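Endoglucanase family 5 (Clostridium acetobutylicum ATCC 824, PDB 6PZ7) probably hydrolyses internal beta-1,4 linkages of cellulose and related plant polysaccharides, as a broad-specificity endoglucanase of glycoside hydrolase family 5, subfamily 4. Local coordinates at residues Ser61-Ile66 and Asp103-Ile108. Residues are numbered along the deposited sequence; the frame is centred on the assembly and turned at random.
Sequences SWSSHI and DTSWII
With chi1 of -76°, Asp103 CG lies anti to its carbonyl carbon, and the carboxylate reaches the backbone amides of Trp62 and Ser63. Trp106 CG sits between its backbone N and carbonyl carbon (chi1 60°), which sets the indole beside the same carboxylate. The main bond runs from Trp62 N to the syn lone pair of Asp103 OD2, 3.0 Å and nearly straight at 176°. Asp103 OD1 takes a bent, weak bond from Ser63 N at 2.8 Å. Asp103 OD1 also accepts from Trp106 NE1 at 2.9 Å, from above the carboxylate plane. His101 N gives Asp103 OD2 a further bond. The buried carboxylate is thus held at both oxygens, and the several N-H donors probably favour its charged form. Further out, in one of two conformers of Ser63, its OG lies 3.2 Å from Ser105 OG, a less certain hydrogen bond. Ile66 CD1 packs on the NE1-CE2-CZ2 side of the Trp106 indole, 3.8 Å from CZ2. Trp62 NE1 turns elsewhere, to Asn99 O. The contact ties together two successive loops of the TIM barrel, those following the parallel strands 55-58 and 95-99. Helix 111-132 lies against Trp62, Ile66 and Trp106, while helix 76-91 also packs on Trp62.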
loop_
_atom_site.group_PDB
_atom_site.type_symbol
_atom_site.label_atom_id
_atom_site.label_comp_id
_atom_site.label_asym_id
_atom_site.label_seq_id
_atom_site.Cartn_x
_atom_site.Cartn_y
_atom_site.Cartn_z
ATOM N N SER A 61 8.365 -5.237 -5.982
ATOM C CA SER A 61 9.513 -5.763 -5.245
ATOM C C SER A 61 10.741 -5.617 -6.132
ATOM O O SER A 61 10.778 -6.168 -7.236
ATOM C CB SER A 61 9.284 -7.220 -4.852
ATOM O OG SER A 61 8.193 -7.310 -3.929
ATOM N N TRP A 62 11.691 -4.815 -5.687
ATOM C CA TRP A 62 12.844 -4.468 -6.526
ATOM C C TRP A 62 14.015 -5.408 -6.367
ATOM O O TRP A 62 14.841 -5.462 -7.280
ATOM C CB TRP A 62 13.244 -3.026 -6.234
ATOM C CG TRP A 62 12.152 -2.040 -6.525
ATOM C CD1 TRP A 62 11.186 -1.633 -5.639
ATOM C CD2 TRP A 62 11.841 -1.386 -7.770
ATOM N NE1 TRP A 62 10.316 -0.752 -6.254
ATOM C CE2 TRP A 62 10.686 -0.588 -7.561
ATOM C CE3 TRP A 62 12.403 -1.426 -9.052
ATOM C CZ2 TRP A 62 10.124 0.187 -8.551
ATOM C CZ3 TRP A 62 11.832 -0.651 -10.064
ATOM C CH2 TRP A 62 10.699 0.135 -9.804
ATOM N N SER A 63 14.077 -6.149 -5.257
ATOM C CA SER A 63 15.276 -6.882 -4.849
ATOM C C SER A 63 15.902 -7.692 -5.978
ATOM O O SER A 63 17.123 -7.647 -6.178
ATOM C CB SER A 63 14.916 -7.788 -3.665
ATOM O OG SER A 63 16.070 -8.362 -3.078
ATOM N N SER A 64 15.110 -8.484 -6.686
ATOM C CA SER A 64 15.572 -9.389 -7.734
ATOM C C SER A 64 16.060 -8.663 -8.975
ATOM O O SER A 64 16.536 -9.328 -9.905
ATOM C CB SER A 64 14.448 -10.349 -8.177
ATOM O OG SER A 64 13.948 -11.110 -7.099
ATOM N N HIS A 65 15.896 -7.356 -9.033
ATOM C CA HIS A 65 16.175 -6.541 -10.206
ATOM C C HIS A 65 17.244 -5.497 -9.951
ATOM O O HIS A 65 17.439 -4.627 -10.805
ATOM C CB HIS A 65 14.867 -5.877 -10.653
ATOM C CG HIS A 65 13.732 -6.831 -10.729
ATOM N ND1 HIS A 65 13.615 -7.781 -11.720
ATOM C CD2 HIS A 65 12.705 -7.047 -9.878
ATOM C CE1 HIS A 65 12.535 -8.512 -11.498
ATOM N NE2 HIS A 65 11.969 -8.095 -10.382
ATOM N N ILE A 66 17.912 -5.558 -8.805
ATOM C CA ILE A 66 18.945 -4.615 -8.389
ATOM C C ILE A 66 20.302 -5.311 -8.494
ATOM O O ILE A 66 20.498 -6.407 -7.962
ATOM C CB ILE A 66 18.695 -4.152 -6.946
ATOM C CG1 ILE A 66 17.390 -3.361 -6.844
ATOM C CG2 ILE A 66 19.904 -3.335 -6.439
ATOM C CD1 ILE A 66 16.931 -3.199 -5.406
ATOM N N ASP A 103 11.137 -5.989 0.005
ATOM C CA ASP A 103 12.512 -5.492 -0.064
ATOM C C ASP A 103 13.175 -5.500 1.310
ATOM O O ASP A 103 14.190 -4.829 1.523
ATOM C CB ASP A 103 12.517 -4.148 -0.805
ATOM C CG ASP A 103 12.363 -4.342 -2.322
ATOM O OD1 ASP A 103 13.222 -5.037 -2.876
ATOM O OD2 ASP A 103 11.398 -3.809 -2.920
ATOM N N THR A 104 12.601 -6.279 2.249
ATOM C CA THR A 104 13.180 -6.383 3.594
ATOM C C THR A 104 14.541 -7.050 3.597
ATOM O O THR A 104 15.270 -6.909 4.605
ATOM C CB THR A 104 12.273 -7.160 4.554
ATOM O OG1 THR A 104 12.111 -8.485 4.078
ATOM C CG2 THR A 104 10.892 -6.510 4.693
ATOM N N SER A 105 14.930 -7.748 2.543
ATOM C CA SER A 105 16.237 -8.393 2.537
ATOM C C SER A 105 17.354 -7.376 2.581
ATOM O O SER A 105 18.448 -7.701 3.080
ATOM C CB SER A 105 16.386 -9.278 1.297
ATOM O OG SER A 105 16.287 -8.529 0.111
ATOM N N TRP A 106 17.146 -6.149 2.050
ATOM C CA TRP A 106 18.173 -5.128 1.984
ATOM C C TRP A 106 17.767 -3.845 2.694
ATOM O O TRP A 106 18.622 -2.996 2.934
ATOM C CB TRP A 106 18.615 -4.862 0.526
ATOM C CG TRP A 106 17.519 -4.396 -0.375
ATOM C CD1 TRP A 106 16.665 -5.185 -1.100
ATOM C CD2 TRP A 106 17.185 -3.056 -0.670
ATOM N NE1 TRP A 106 15.805 -4.396 -1.831
ATOM C CE2 TRP A 106 16.096 -3.082 -1.573
ATOM C CE3 TRP A 106 17.674 -1.821 -0.241
ATOM C CZ2 TRP A 106 15.511 -1.926 -2.062
ATOM C CZ3 TRP A 106 17.090 -0.672 -0.746
ATOM C CH2 TRP A 106 16.032 -0.725 -1.629
ATOM N N ILE A 107 16.505 -3.685 3.086
ATOM C CA ILE A 107 16.034 -2.570 3.906
ATOM C C ILE A 107 15.853 -3.137 5.310
ATOM O O ILE A 107 14.878 -3.843 5.551
ATOM C CB ILE A 107 14.727 -1.974 3.380
ATOM C CG1 ILE A 107 14.860 -1.540 1.919
ATOM C CG2 ILE A 107 14.292 -0.833 4.260
ATOM C CD1 ILE A 107 13.559 -1.179 1.244
ATOM N N ILE A 108 16.777 -2.851 6.224
ATOM C CA ILE A 108 16.844 -3.525 7.525
ATOM C C ILE A 108 16.884 -2.489 8.637
ATOM O O ILE A 108 17.920 -1.875 8.854
ATOM C CB ILE A 108 18.018 -4.506 7.617
ATOM C CG1 ILE A 108 18.041 -5.458 6.414
ATOM C CG2 ILE A 108 17.913 -5.275 8.935
ATOM C CD1 ILE A 108 19.376 -6.238 6.293
#